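Local coordinates for putative cell surface protein (Streptococcus pyogenes, PDB 4OFQ), which probably serves as a cell-surface adhesin of the antigen I/II family, here represented by its C-terminal region of beta-sandwich domains, at residues Leu191-Val197 and Val337-Thr343; Asp46-Gly52 and Val143-Ile149. All coordinates share one frame; numbering follows the deposited sequence.

Contacts 1 and 2 belong to different beta-sandwich domains of one elongated chain and do not touch: their centres are 56 Å apart and their nearest atoms about 33 Å. Contact 2 (46-52 with 143-149) belongs to the antigen I/II C2 terminal domain and ties two loops at one end of the molecule; contact 1 (191-197 with 337-343) brings the start of the antigen C-terminus family region against its last strands. Along the chain the 46-149 loop is complete before the 191-343 one begins, and the two lie to opposite sides of the molecular centre. The calcium ion, bound by Asp-69, Tyr-70, Val-124 and Glu-126, involves no residue of either contact.

Contact 1: residues Leu191-Val197 and Val337-Thr343; sequences LTVHKDV and VKSNKVT
Leu-191 meets Val-337 nearly at a right angle, its CB 3.8 Å from Val-337 CG2, while the other methyl of Val-337, CG1, lies against Thr-192 CA. Val-193 is directed at the facing segment and sets CG2 3.3 Å from the carbonyl O of Val-337. A water joins the backbones here, accepting from Val-193 N and donating to Lys-338 O. His-194 contributes its CB, beside Asn-340 OD1, with ring and amide planes 41° apart. At Lys-195 the amide of Asn-340 replaces a backbone partner: OD1 accepts from Lys-195 N (2.9 Å) and ND2 donates to Lys-195 O (2.9 Å), both at 166°. ND2 lies in the plane of the Lys-195 carbonyl, on a lone pair, whereas Lys-195 N is tilted from the plane of the Asn-340 side-chain carbonyl; two nearly straight bonds to one residue limit rotation of the amide. ND2 also donates to Lys-341 O. Lys-195 O further touches Val-342 CG1 at 3.4 Å. The extended Lys-195 chain carries NZ to a covalent link with Asn-326 CG, an intramolecular isopeptide bond as in other Gram-positive surface proteins, with Asp-241 hydrogen-bonded to NZ. Val-197 CG1 packs on Val-342 CB at 3.9 Å. Strand 194-198 pairs antiparallel with 216-222, while 335-338 and 342-345 pair with 323-332, so this contact joins edges of two sheets.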
ATOM      1  N   LEU A 191      -0.517   1.283  10.742  0.50 18.07           N
ATOM      2  CA  LEU A 191      -1.286   0.210  11.352  0.50 18.72           C
ATOM      3  C   LEU A 191      -0.864   0.027  12.800  0.50 14.72           C
ATOM      4  O   LEU A 191       0.313  -0.187  13.075  0.50 18.37           O
ATOM      5  CB  LEU A 191      -1.034  -1.101  10.599  0.50 15.05           C
ATOM      6  CG  LEU A 191      -1.182  -1.027   9.084  0.50 19.44           C
ATOM      7  CD1 LEU A 191      -0.871  -2.379   8.449  0.50 15.95           C
ATOM      8  CD2 LEU A 191      -2.589  -0.568   8.730  0.50 21.96           C
ATOM      9  N   THR A 192      -1.823   0.105  13.723  1.00 16.16           N
ATOM     10  CA  THR A 192      -1.554  -0.210  15.129  1.00 17.81           C
ATOM     11  C   THR A 192      -2.766  -0.950  15.703  1.00 12.75           C
ATOM     12  O   THR A 192      -3.905  -0.717  15.287  1.00 13.62           O
ATOM     13  CB  THR A 192      -1.242   1.056  15.998  1.00 19.31           C
ATOM     14  OG1 THR A 192      -2.425   1.837  16.165  1.00 23.57           O
ATOM     15  CG2 THR A 192      -0.159   1.927  15.377  1.00 23.52           C
ATOM     16  N   VAL A 193      -2.520  -1.864  16.633  1.00  9.09           N
ATOM     17  CA  VAL A 193      -3.612  -2.482  17.384  1.00 10.02           C
ATOM     18  C   VAL A 193      -3.225  -2.522  18.855  1.00 14.07           C
ATOM     19  O   VAL A 193      -2.050  -2.406  19.194  1.00 10.99           O
ATOM     20  CB  VAL A 193      -3.951  -3.917  16.889  1.00 11.72           C
ATOM     21  CG1 VAL A 193      -4.591  -3.859  15.484  1.00 11.03           C
ATOM     22  CG2 VAL A 193      -2.710  -4.790  16.890  1.00 12.04           C
ATOM     23  N   HIS A 194      -4.213  -2.678  19.727  0.50 11.70           N
ATOM     24  CA  HIS A 194      -3.952  -2.648  21.158  0.50 11.07           C
ATOM     25  C   HIS A 194      -4.631  -3.805  21.872  0.50 11.90           C
ATOM     26  O   HIS A 194      -5.713  -4.256  21.478  0.50  8.31           O
ATOM     27  CB  HIS A 194      -4.397  -1.310  21.758  0.50 13.38           C
ATOM     28  CG  HIS A 194      -3.709  -0.125  21.156  0.50 19.02           C
ATOM     29  ND1 HIS A 194      -4.184   0.522  20.037  0.50 24.04           N
ATOM     30  CD2 HIS A 194      -2.570   0.518  21.509  0.50 18.93           C
ATOM     31  CE1 HIS A 194      -3.372   1.518  19.728  0.50 20.25           C
ATOM     32  NE2 HIS A 194      -2.385   1.537  20.607  0.50 21.28           N
ATOM     33  N   LYS A 195      -3.981  -4.289  22.920  1.00 12.54           N
ATOM     34  CA  LYS A 195      -4.561  -5.333  23.739  1.00  8.68           C
ATOM     35  C   LYS A 195      -4.713  -4.805  25.141  1.00  7.38           C
ATOM     36  O   LYS A 195      -3.820  -4.131  25.638  1.00  7.68           O
ATOM     37  CB  LYS A 195      -3.688  -6.583  23.764  1.00  8.91           C
ATOM     38  CG  LYS A 195      -4.275  -7.669  24.659  1.00  9.99           C
ATOM     39  CD  LYS A 195      -3.657  -9.044  24.379  1.00 12.65           C
ATOM     40  CE  LYS A 195      -4.359 -10.119  25.192  1.00 10.21           C
ATOM     41  NZ  LYS A 195      -3.913 -11.474  24.791  1.00  7.42           N
ATOM     42  N   ASP A 196      -5.849  -5.074  25.779  1.00  8.96           N
ATOM     43  CA  ASP A 196      -5.954  -4.752  27.194  1.00 12.26           C
ATOM     44  C   ASP A 196      -6.500  -5.947  27.939  1.00 14.31           C
ATOM     45  O   ASP A 196      -7.010  -6.906  27.331  1.00 11.35           O
ATOM     46  CB  ASP A 196      -6.798  -3.499  27.437  1.00 20.96           C
ATOM     47  CG  ASP A 196      -6.260  -2.656  28.596  1.00 36.19           C
ATOM     48  OD1 ASP A 196      -5.594  -3.213  29.526  1.00 21.96           O
ATOM     49  OD2 ASP A 196      -6.499  -1.429  28.568  1.00 47.34           O
ATOM     50  N   VAL A 197      -6.335  -5.920  29.256  1.00 12.07           N
ATOM     51  CA  VAL A 197      -6.851  -6.984  30.104  1.00  9.98           C
ATOM     52  C   VAL A 197      -7.700  -6.352  31.212  1.00 13.69           C
ATOM     53  O   VAL A 197      -7.286  -5.385  31.859  1.00 15.33           O
ATOM     54  CB  VAL A 197      -5.726  -7.892  30.670  1.00  9.01           C
ATOM     55  CG1 VAL A 197      -4.705  -7.086  31.475  1.00 10.48           C
ATOM     56  CG2 VAL A 197      -6.325  -8.999  31.521  1.00 13.65           C
ATOM     57  N   VAL A 337      -0.212  -7.031  12.318  1.00 11.07           N
ATOM     58  CA  VAL A 337      -0.103  -5.892  13.214  1.00 12.13           C
ATOM     59  C   VAL A 337      -0.045  -6.469  14.620  1.00 14.06           C
ATOM     60  O   VAL A 337      -1.022  -7.057  15.101  1.00 12.10           O
ATOM     61  CB  VAL A 337      -1.318  -4.932  13.072  1.00 11.32           C
ATOM     62  CG1 VAL A 337      -1.003  -3.571  13.690  1.00 10.46           C
ATOM     63  CG2 VAL A 337      -1.682  -4.746  11.579  1.00  9.09           C
ATOM     64  N   LYS A 338       1.108  -6.339  15.267  1.00 12.09           N
ATOM     65  CA  LYS A 338       1.282  -6.910  16.600  1.00 14.84           C
ATOM     66  C   LYS A 338       0.889  -5.924  17.694  1.00 12.02           C
ATOM     67  O   LYS A 338       1.324  -4.772  17.687  1.00 10.56           O
ATOM     68  CB  LYS A 338       2.724  -7.380  16.799  1.00 19.27           C
ATOM     69  CG  LYS A 338       2.983  -7.962  18.179  1.00 25.72           C
ATOM     70  CD  LYS A 338       4.445  -8.351  18.348  1.00 32.99           C
ATOM     71  CE  LYS A 338       4.810  -9.505  17.435  1.00 45.27           C
ATOM     72  NZ  LYS A 338       6.235  -9.905  17.611  1.00 53.62           N
ATOM     73  N   SER A 339       0.077  -6.377  18.649  1.00  8.42           N
ATOM     74  CA  SER A 339      -0.360  -5.514  19.734  1.00  9.23           C
ATOM     75  C   SER A 339       0.742  -5.353  20.775  1.00 12.58           C
ATOM     76  O   SER A 339       1.745  -6.082  20.769  1.00  8.47           O
ATOM     77  CB  SER A 339      -1.597  -6.123  20.422  1.00  8.12           C
ATOM     78  OG  SER A 339      -1.235  -7.269  21.194  1.00 11.35           O
ATOM     79  N   ASN A 340       0.542  -4.411  21.691  1.00 10.13           N
ATOM     80  CA  ASN A 340       1.316  -4.388  22.921  1.00 11.60           C
ATOM     81  C   ASN A 340       1.072  -5.685  23.669  1.00 14.60           C
ATOM     82  O   ASN A 340       0.099  -6.402  23.399  1.00  9.08           O
ATOM     83  CB  ASN A 340       0.857  -3.241  23.807  1.00 10.94           C
ATOM     84  CG  ASN A 340      -0.638  -3.302  24.096  1.00 12.60           C
ATOM     85  OD1 ASN A 340      -1.449  -3.009  23.220  1.00  9.87           O
ATOM     86  ND2 ASN A 340      -1.003  -3.686  25.312  1.00  9.39           N
ATOM     87  N   LYS A 341       1.956  -5.985  24.613  1.00 11.83           N
ATOM     88  CA  LYS A 341       1.701  -7.056  25.568  1.00  7.44           C
ATOM     89  C   LYS A 341       0.956  -6.503  26.778  1.00  9.02           C
ATOM     90  O   LYS A 341       0.995  -5.299  27.047  1.00 11.22           O
ATOM     91  CB  LYS A 341       3.011  -7.691  26.037  1.00  7.45           C
ATOM     92  CG  LYS A 341       3.653  -8.655  25.020  1.00 11.15           C
ATOM     93  CD  LYS A 341       3.667 -10.101  25.567  1.00 18.57           C
ATOM     94  CE  LYS A 341       4.502 -11.040  24.685  1.00 22.32           C
ATOM     95  NZ  LYS A 341       4.629 -12.424  25.261  1.00 14.15           N
ATOM     96  N   VAL A 342       0.288  -7.404  27.500  1.00 10.02           N
ATOM     97  CA  VAL A 342      -0.199  -7.143  28.853  1.00  7.02           C
ATOM     98  C   VAL A 342       0.238  -8.294  29.750  1.00  9.38           C
ATOM     99  O   VAL A 342       0.566  -9.364  29.260  1.00  9.46           O
ATOM    100  CB  VAL A 342      -1.738  -7.029  28.911  1.00  6.83           C
ATOM    101  CG1 VAL A 342      -2.215  -5.824  28.088  1.00  6.77           C
ATOM    102  CG2 VAL A 342      -2.375  -8.307  28.398  1.00  8.74           C
ATOM    103  N   THR A 343       0.276  -8.060  31.062  1.00  9.14           N
ATOM    104  CA  THR A 343       0.537  -9.136  32.017  1.00  8.02           C
ATOM    105  C   THR A 343      -0.363  -8.974  33.245  1.00 11.27           C
ATOM    106  O   THR A 343      -0.842  -7.872  33.535  1.00 10.99           O
ATOM    107  CB  THR A 343       2.021  -9.209  32.523  1.00 12.02           C
ATOM    108  OG1 THR A 343       2.280  -8.149  33.465  1.00 13.42           O
ATOM    109  CG2 THR A 343       3.043  -9.177  31.367  1.00  8.51           C
TER
HETATM  110  O   HOH W   1       0.493  -2.210  17.022  1.00 14.65           O

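Contact 2: residues Asp46-Gly52 and Val143-Ile149; sequences DFDQYKG and VQKGLDI
Asp-148 turns CG away from its carbonyl carbon (chi1 -63°) and thereby presents OD1 to Phe-47 N, while Phe-47 adopts a similar torsion that lays its ring against Val-143. Just past helix 135-143, Gly-146 is the first residue to leave helical torsions; its positive phi and two bonds back into the last turn, one from its N to Val-143 O, make a Schellman motif. Asp-148 OD1 accepts a nearly straight bond from Phe-47 N at 2.8 Å, on the anti side but tilted out of the carboxylate plane, with only a weak second bond from Asp-48 N. Asp-48 N also donates to Asp-46 OD1, forming an Asx turn. Asp-46 and Asp-148 lie side by side, carboxylate planes 86° apart, Asp-46 OD1 3.5 Å from Asp-148 OD1; a water donating to Asp-46 OD1 and Asp-148 OD2 probably eases their repulsion, and Asp-46 OD2 is held by Gln-15 N. Val-143 uses both branches. CG2 sits over the centre of the Phe-47 ring in a CH-pi contact, 3.7 Å from the centroid and 13° off the normal, and CG1 packs obliquely on Tyr-50 CD2 at 3.6 Å. Tyr-50 OH continues to Asp-174, and Ile-149 CG1 adds an apolar neighbour at Phe-47 CE2. At the far end Gly-52 N donates to Gln-144 O (2.9 Å). Leu-147 O is buried without a polar partner, near the Phe-47 ring plane at its edge, 3.3 Å from CD2.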
ATOM      1  N   ASP A  46       4.196  11.747 -23.644  1.00 14.07           N
ATOM      2  CA  ASP A  46       3.276  12.460 -24.524  1.00 15.02           C
ATOM      3  C   ASP A  46       3.972  12.992 -25.776  1.00 20.82           C
ATOM      4  O   ASP A  46       4.783  13.911 -25.700  1.00 16.42           O
ATOM      5  CB  ASP A  46       2.659  13.622 -23.730  1.00 15.57           C
ATOM      6  CG  ASP A  46       1.674  14.459 -24.536  1.00 19.11           C
ATOM      7  OD1 ASP A  46       1.277  14.071 -25.655  1.00 18.28           O
ATOM      8  OD2 ASP A  46       1.274  15.520 -24.014  1.00 17.40           O
ATOM      9  N   PHE A  47       3.627  12.438 -26.931  1.00 15.97           N
ATOM     10  CA  PHE A  47       4.257  12.853 -28.182  1.00 16.62           C
ATOM     11  C   PHE A  47       3.264  13.509 -29.121  1.00 17.76           C
ATOM     12  O   PHE A  47       3.622  13.922 -30.219  1.00 18.48           O
ATOM     13  CB  PHE A  47       4.891  11.661 -28.893  1.00 16.27           C
ATOM     14  CG  PHE A  47       6.129  11.137 -28.219  1.00 17.06           C
ATOM     15  CD1 PHE A  47       6.971  11.993 -27.529  1.00 15.31           C
ATOM     16  CD2 PHE A  47       6.451   9.790 -28.284  1.00 14.87           C
ATOM     17  CE1 PHE A  47       8.124  11.508 -26.904  1.00 14.66           C
ATOM     18  CE2 PHE A  47       7.601   9.302 -27.669  1.00 18.34           C
ATOM     19  CZ  PHE A  47       8.435  10.160 -26.981  1.00 15.56           C
ATOM     20  N   ASP A  48       2.016  13.601 -28.684  1.00 21.62           N
ATOM     21  CA  ASP A  48       0.942  14.119 -29.523  1.00 22.62           C
ATOM     22  C   ASP A  48       1.286  15.418 -30.273  1.00 27.53           C
ATOM     23  O   ASP A  48       1.020  15.536 -31.470  1.00 24.43           O
ATOM     24  CB  ASP A  48      -0.331  14.291 -28.696  1.00 23.32           C
ATOM     25  CG  ASP A  48      -1.500  14.735 -29.532  1.00 31.63           C
ATOM     26  OD1 ASP A  48      -2.009  13.914 -30.317  1.00 37.45           O
ATOM     27  OD2 ASP A  48      -1.902  15.904 -29.407  1.00 36.18           O
ATOM     28  N   GLN A  49       1.889  16.378 -29.575  1.00 20.26           N
ATOM     29  CA  GLN A  49       2.181  17.684 -30.169  1.00 30.11           C
ATOM     30  C   GLN A  49       3.177  17.604 -31.331  1.00 29.42           C
ATOM     31  O   GLN A  49       3.200  18.476 -32.201  1.00 29.15           O
ATOM     32  CB  GLN A  49       2.733  18.647 -29.113  1.00 36.44           C
ATOM     33  CG  GLN A  49       1.680  19.326 -28.267  1.00 51.33           C
ATOM     34  CD  GLN A  49       0.735  20.191 -29.083  1.00 55.12           C
ATOM     35  OE1 GLN A  49       1.129  21.222 -29.630  1.00 58.51           O
ATOM     36  NE2 GLN A  49      -0.522  19.775 -29.162  1.00 55.16           N
ATOM     37  N   TYR A  50       4.004  16.565 -31.331  1.00 20.62           N
ATOM     38  CA  TYR A  50       5.082  16.439 -32.314  1.00 20.80           C
ATOM     39  C   TYR A  50       4.627  15.875 -33.658  1.00 29.57           C
ATOM     40  O   TYR A  50       5.390  15.894 -34.622  1.00 21.86           O
ATOM     41  CB  TYR A  50       6.203  15.564 -31.755  1.00 22.24           C
ATOM     42  CG  TYR A  50       6.783  16.085 -30.469  1.00 19.15           C
ATOM     43  CD1 TYR A  50       7.181  17.409 -30.358  1.00 21.70           C
ATOM     44  CD2 TYR A  50       6.918  15.258 -29.357  1.00 22.01           C
ATOM     45  CE1 TYR A  50       7.711  17.902 -29.174  1.00 24.50           C
ATOM     46  CE2 TYR A  50       7.441  15.745 -28.164  1.00 19.19           C
ATOM     47  CZ  TYR A  50       7.843  17.067 -28.089  1.00 18.55           C
ATOM     48  OH  TYR A  50       8.370  17.555 -26.918  1.00 20.48           O
ATOM     49  N   LYS A  51       3.397  15.367 -33.717  1.00 24.96           N
ATOM     50  CA  LYS A  51       2.892  14.710 -34.923  1.00 22.23           C
ATOM     51  C   LYS A  51       2.968  15.589 -36.157  1.00 23.60           C
ATOM     52  O   LYS A  51       2.537  16.740 -36.139  1.00 24.45           O
ATOM     53  CB  LYS A  51       1.441  14.262 -34.713  1.00 23.48           C
ATOM     54  CG  LYS A  51       0.847  13.504 -35.887  1.00 28.48           C
ATOM     55  CD  LYS A  51      -0.571  13.037 -35.584  1.00 39.16           C
ATOM     56  CE  LYS A  51      -1.140  12.194 -36.716  1.00 47.73           C
ATOM     57  NZ  LYS A  51      -2.515  11.695 -36.402  1.00 52.37           N
ATOM     58  N   GLY A  52       3.534  15.043 -37.230  1.00 23.93           N
ATOM     59  CA  GLY A  52       3.557  15.715 -38.515  1.00 28.19           C
ATOM     60  C   GLY A  52       4.572  16.837 -38.640  1.00 29.93           C
ATOM     61  O   GLY A  52       4.679  17.454 -39.696  1.00 31.11           O
ATOM     62  N   VAL A 143       7.709   9.338 -32.276  1.00 16.93           N
ATOM     63  CA  VAL A 143       7.590  10.755 -31.933  1.00 17.17           C
ATOM     64  C   VAL A 143       6.936  11.588 -33.039  1.00 18.31           C
ATOM     65  O   VAL A 143       5.978  12.334 -32.796  1.00 21.00           O
ATOM     66  CB  VAL A 143       8.962  11.357 -31.619  1.00 17.93           C
ATOM     67  CG1 VAL A 143       8.823  12.841 -31.289  1.00 20.06           C
ATOM     68  CG2 VAL A 143       9.636  10.584 -30.473  1.00 18.69           C
ATOM     69  N   GLN A 144       7.464  11.453 -34.250  1.00 22.32           N
ATOM     70  CA  GLN A 144       6.979  12.212 -35.403  1.00 20.22           C
ATOM     71  C   GLN A 144       5.574  11.774 -35.828  1.00 21.98           C
ATOM     72  O   GLN A 144       4.863  12.513 -36.522  1.00 21.75           O
ATOM     73  CB  GLN A 144       7.961  12.069 -36.572  1.00 20.87           C
ATOM     74  CG  GLN A 144       7.718  13.014 -37.732  1.00 22.20           C
ATOM     75  CD  GLN A 144       8.805  12.920 -38.789  1.00 29.46           C
ATOM     76  OE1 GLN A 144       9.209  11.827 -39.181  1.00 27.92           O
ATOM     77  NE2 GLN A 144       9.288  14.069 -39.252  1.00 23.64           N
ATOM     78  N   LYS A 145       5.182  10.572 -35.417  1.00 20.11           N
ATOM     79  CA  LYS A 145       3.832  10.084 -35.683  1.00 23.70           C
ATOM     80  C   LYS A 145       2.856  10.415 -34.550  1.00 20.48           C
ATOM     81  O   LYS A 145       1.673  10.079 -34.619  1.00 22.46           O
ATOM     82  CB  LYS A 145       3.854   8.577 -35.947  1.00 21.44           C
ATOM     83  CG  LYS A 145       4.687   8.193 -37.173  1.00 23.50           C
ATOM     84  CD  LYS A 145       4.584   6.701 -37.466  1.00 32.66           C
ATOM     85  CE  LYS A 145       5.378   6.331 -38.703  1.00 35.60           C
ATOM     86  NZ  LYS A 145       5.344   4.863 -38.956  1.00 37.20           N
ATOM     87  N   GLY A 146       3.359  11.069 -33.507  1.00 19.42           N
ATOM     88  CA  GLY A 146       2.524  11.459 -32.383  1.00 20.41           C
ATOM     89  C   GLY A 146       1.994  10.265 -31.599  1.00 19.83           C
ATOM     90  O   GLY A 146       0.903  10.312 -31.037  1.00 20.84           O
ATOM     91  N   LEU A 147       2.773   9.193 -31.559  1.00 19.02           N
ATOM     92  CA  LEU A 147       2.367   7.976 -30.872  1.00 17.07           C
ATOM     93  C   LEU A 147       2.902   7.945 -29.444  1.00 16.80           C
ATOM     94  O   LEU A 147       4.090   7.674 -29.222  1.00 15.36           O
ATOM     95  CB  LEU A 147       2.847   6.746 -31.654  1.00 17.22           C
ATOM     96  CG  LEU A 147       2.311   6.593 -33.083  1.00 18.47           C
ATOM     97  CD1 LEU A 147       3.019   5.481 -33.856  1.00 18.73           C
ATOM     98  CD2 LEU A 147       0.820   6.320 -33.023  1.00 21.00           C
ATOM     99  N   ASP A 148       2.025   8.217 -28.482  1.00 16.06           N
ATOM    100  CA  ASP A 148       2.408   8.205 -27.072  1.00 19.80           C
ATOM    101  C   ASP A 148       2.954   6.847 -26.632  1.00 17.13           C
ATOM    102  O   ASP A 148       2.569   5.806 -27.158  1.00 15.10           O
ATOM    103  CB  ASP A 148       1.221   8.545 -26.164  1.00 16.20           C
ATOM    104  CG  ASP A 148       0.674   9.947 -26.384  1.00 22.83           C
ATOM    105  OD1 ASP A 148       1.366  10.809 -26.981  1.00 20.47           O
ATOM    106  OD2 ASP A 148      -0.470  10.181 -25.935  1.00 24.95           O
ATOM    107  N   ILE A 149       3.836   6.870 -25.645  1.00 16.22           N
ATOM    108  CA  ILE A 149       4.318   5.641 -25.034  1.00 16.12           C
ATOM    109  C   ILE A 149       3.671   5.505 -23.664  1.00 15.68           C
ATOM    110  O   ILE A 149       3.611   6.476 -22.905  1.00 13.49           O
ATOM    111  CB  ILE A 149       5.854   5.633 -24.891  1.00 12.21           C
ATOM    112  CG1 ILE A 149       6.531   6.121 -26.183  1.00 12.82           C
ATOM    113  CG2 ILE A 149       6.343   4.222 -24.503  1.00 11.77           C
ATOM    114  CD1 ILE A 149       6.206   5.275 -27.412  1.00 18.82           C
TER
HETATM  115  O   HOH W   2      -1.041  12.721 -25.252  1.00 18.19           O